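Local coordinates for protein glycoside hydrolase YxiA (Bacillus licheniformis, PDB 3LV4) that probably hydrolyses internal alpha-1,5 linkages of arabinan, as a calcium-binding glycoside hydrolase of family 43, at residues Q324-K329 with V412-W417. Sequence-based numbering, arbitrary orientation.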
# COMPACT_ATOMS: atom_id res chain seq x y z
N GLN A 324 -4.14 -7.19 9.04
CA GLN A 324 -3.04 -8.13 9.16
C GLN A 324 -2.73 -8.77 7.80
O GLN A 324 -3.65 -9.08 7.03
CB GLN A 324 -3.38 -9.20 10.20
CG GLN A 324 -2.24 -10.13 10.50
CD GLN A 324 -2.40 -10.88 11.80
OE1 GLN A 324 -3.45 -10.82 12.47
NE2 GLN A 324 -1.37 -11.60 12.18
N LEU A 325 -1.45 -8.94 7.51
CA LEU A 325 -1.00 -9.67 6.33
C LEU A 325 -0.56 -11.07 6.72
O LEU A 325 0.22 -11.25 7.66
CB LEU A 325 0.18 -8.95 5.66
CG LEU A 325 -0.10 -7.64 4.92
CD1 LEU A 325 1.20 -6.86 4.67
CD2 LEU A 325 -0.83 -7.92 3.61
N LEU A 326 -1.06 -12.06 5.98
CA LEU A 326 -0.71 -13.45 6.22
C LEU A 326 0.15 -13.90 5.04
O LEU A 326 0.22 -13.21 4.03
CB LEU A 326 -1.97 -14.30 6.34
CG LEU A 326 -3.03 -13.70 7.27
CD1 LEU A 326 -4.35 -14.47 7.23
CD2 LEU A 326 -2.51 -13.61 8.71
N MSE A 327 0.82 -15.04 5.18
CA MSE A 327 1.71 -15.51 4.11
C MSE A 327 1.28 -16.88 3.62
O MSE A 327 1.22 -17.84 4.40
CB MSE A 327 3.16 -15.56 4.61
CG MSE A 327 4.18 -15.77 3.52
SE MSE A 327 4.33 -14.24 2.29
CE MSE A 327 5.45 -13.03 3.37
N ASN A 328 0.96 -16.98 2.33
CA ASN A 328 0.49 -18.25 1.80
C ASN A 328 1.65 -19.19 1.50
O ASN A 328 2.82 -18.79 1.62
CB ASN A 328 -0.46 -18.07 0.60
CG ASN A 328 0.24 -17.78 -0.71
OD1 ASN A 328 1.48 -17.79 -0.81
ND2 ASN A 328 -0.56 -17.53 -1.75
N LYS A 329 1.34 -20.43 1.14
CA LYS A 329 2.36 -21.47 1.01
C LYS A 329 3.39 -21.15 -0.07
O LYS A 329 4.51 -21.65 -0.01
CB LYS A 329 1.72 -22.84 0.77
CG LYS A 329 1.02 -22.99 -0.56
CD LYS A 329 0.56 -24.43 -0.79
CE LYS A 329 1.74 -25.38 -0.88
NZ LYS A 329 1.29 -26.79 -1.12
N VAL A 412 -4.84 -18.54 3.57
CA VAL A 412 -4.71 -18.75 5.00
C VAL A 412 -6.05 -18.50 5.70
O VAL A 412 -6.77 -17.55 5.33
CB VAL A 412 -3.62 -17.82 5.60
CG1 VAL A 412 -3.41 -18.13 7.08
CG2 VAL A 412 -2.30 -17.99 4.85
N PHE A 413 -6.39 -19.35 6.67
CA PHE A 413 -7.57 -19.17 7.54
C PHE A 413 -7.19 -18.32 8.76
O PHE A 413 -6.10 -18.47 9.32
CB PHE A 413 -8.07 -20.52 8.08
CG PHE A 413 -8.83 -21.37 7.08
CD1 PHE A 413 -10.12 -21.03 6.69
CD2 PHE A 413 -8.28 -22.56 6.61
CE1 PHE A 413 -10.83 -21.84 5.81
CE2 PHE A 413 -8.99 -23.37 5.73
CZ PHE A 413 -10.27 -23.02 5.33
N LEU A 414 -8.11 -17.47 9.21
CA LEU A 414 -7.86 -16.63 10.37
C LEU A 414 -9.17 -16.27 11.05
O LEU A 414 -10.09 -15.77 10.40
CB LEU A 414 -7.15 -15.34 9.94
CG LEU A 414 -6.79 -14.36 11.07
CD1 LEU A 414 -5.76 -15.00 12.04
CD2 LEU A 414 -6.28 -13.03 10.50
N ARG A 415 -9.26 -16.51 12.36
CA ARG A 415 -10.42 -16.03 13.11
C ARG A 415 -10.29 -14.53 13.34
O ARG A 415 -9.24 -14.05 13.78
CB ARG A 415 -10.55 -16.74 14.46
CG ARG A 415 -10.86 -18.21 14.37
CD ARG A 415 -11.10 -18.78 15.76
NE ARG A 415 -11.38 -20.22 15.74
CZ ARG A 415 -10.46 -21.16 15.60
NH1 ARG A 415 -9.18 -20.83 15.45
NH2 ARG A 415 -10.81 -22.44 15.60
N GLN A 416 -11.36 -13.79 13.07
CA GLN A 416 -11.33 -12.34 13.13
C GLN A 416 -12.57 -11.78 13.79
O GLN A 416 -13.58 -12.47 13.93
CB GLN A 416 -11.25 -11.77 11.72
CG GLN A 416 -9.96 -12.05 11.00
CD GLN A 416 -9.69 -10.99 9.96
OE1 GLN A 416 -10.24 -11.03 8.86
NE2 GLN A 416 -8.85 -10.03 10.31
N TRP A 417 -12.48 -10.51 14.17
CA TRP A 417 -13.62 -9.74 14.61
C TRP A 417 -14.31 -9.09 13.41
O TRP A 417 -13.67 -8.40 12.62
CB TRP A 417 -13.15 -8.66 15.58
CG TRP A 417 -14.21 -7.76 16.09
CD1 TRP A 417 -14.44 -6.46 15.72
CD2 TRP A 417 -15.20 -8.07 17.08
NE1 TRP A 417 -15.51 -5.95 16.42
CE2 TRP A 417 -15.99 -6.92 17.26
CE3 TRP A 417 -15.49 -9.21 17.82
CZ2 TRP A 417 -17.05 -6.87 18.16
CZ3 TRP A 417 -16.53 -9.17 18.71
CH2 TRP A 417 -17.31 -8.01 18.87
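The peptide group joining Met327 to Asn328 has one face turned to Val412, whose CG2 rests on it, 3.6 Å from Met327 O. The same methyl also reaches the CA of Asn328, while that residue's own amide plane leads off elsewhere: OD1 accepts from the backbone N of Trp332, and ND2 donates to the backbone O of Asp410, just ahead of Val412 on its strand. At the other end, the amide of Gln324 presents a face to the CD2 methyl of Leu414, and the two side chains cross at roughly a right angle.

Between these two places sits Leu326. Its CD1 packs against CG1 of Val412 at 3.8 Å and, roughly at a right angle to that contact, meets the CB of Leu414 at 4.0 Å, so one branch touches residues two apart on the facing strand. The Leu326 CB, in turn, lies 4.0 Å from CG2 of Val412. With CG1 anti to its backbone N (chi1 -175°), Val412 sends CG1 towards the end of Leu326, while CG2 lies over the peptide and against the leucine's CB. Cutting Val412 back to an alanine would probably leave Leu326 CD1 and the Met327 peptide face each short of a neighbour, opening a gap between the strands.

The strand axes come within 8.1 Å at 144°, and the contact is made by side chains. Strand 319-327 belongs to the last four-stranded blade of the family 43 beta-propeller and bonds through Leu326 to Val334 of its neighbour; strand 407-418 belongs to the C-terminal lipocalin-like domain, bonded to Ser429 through Val412. On its far side, Phe413 packs onto Phe428 and Ile400 of strands 423-432 and 399-404, leaving Val412 and Leu414 to form this buried seam between the two domains.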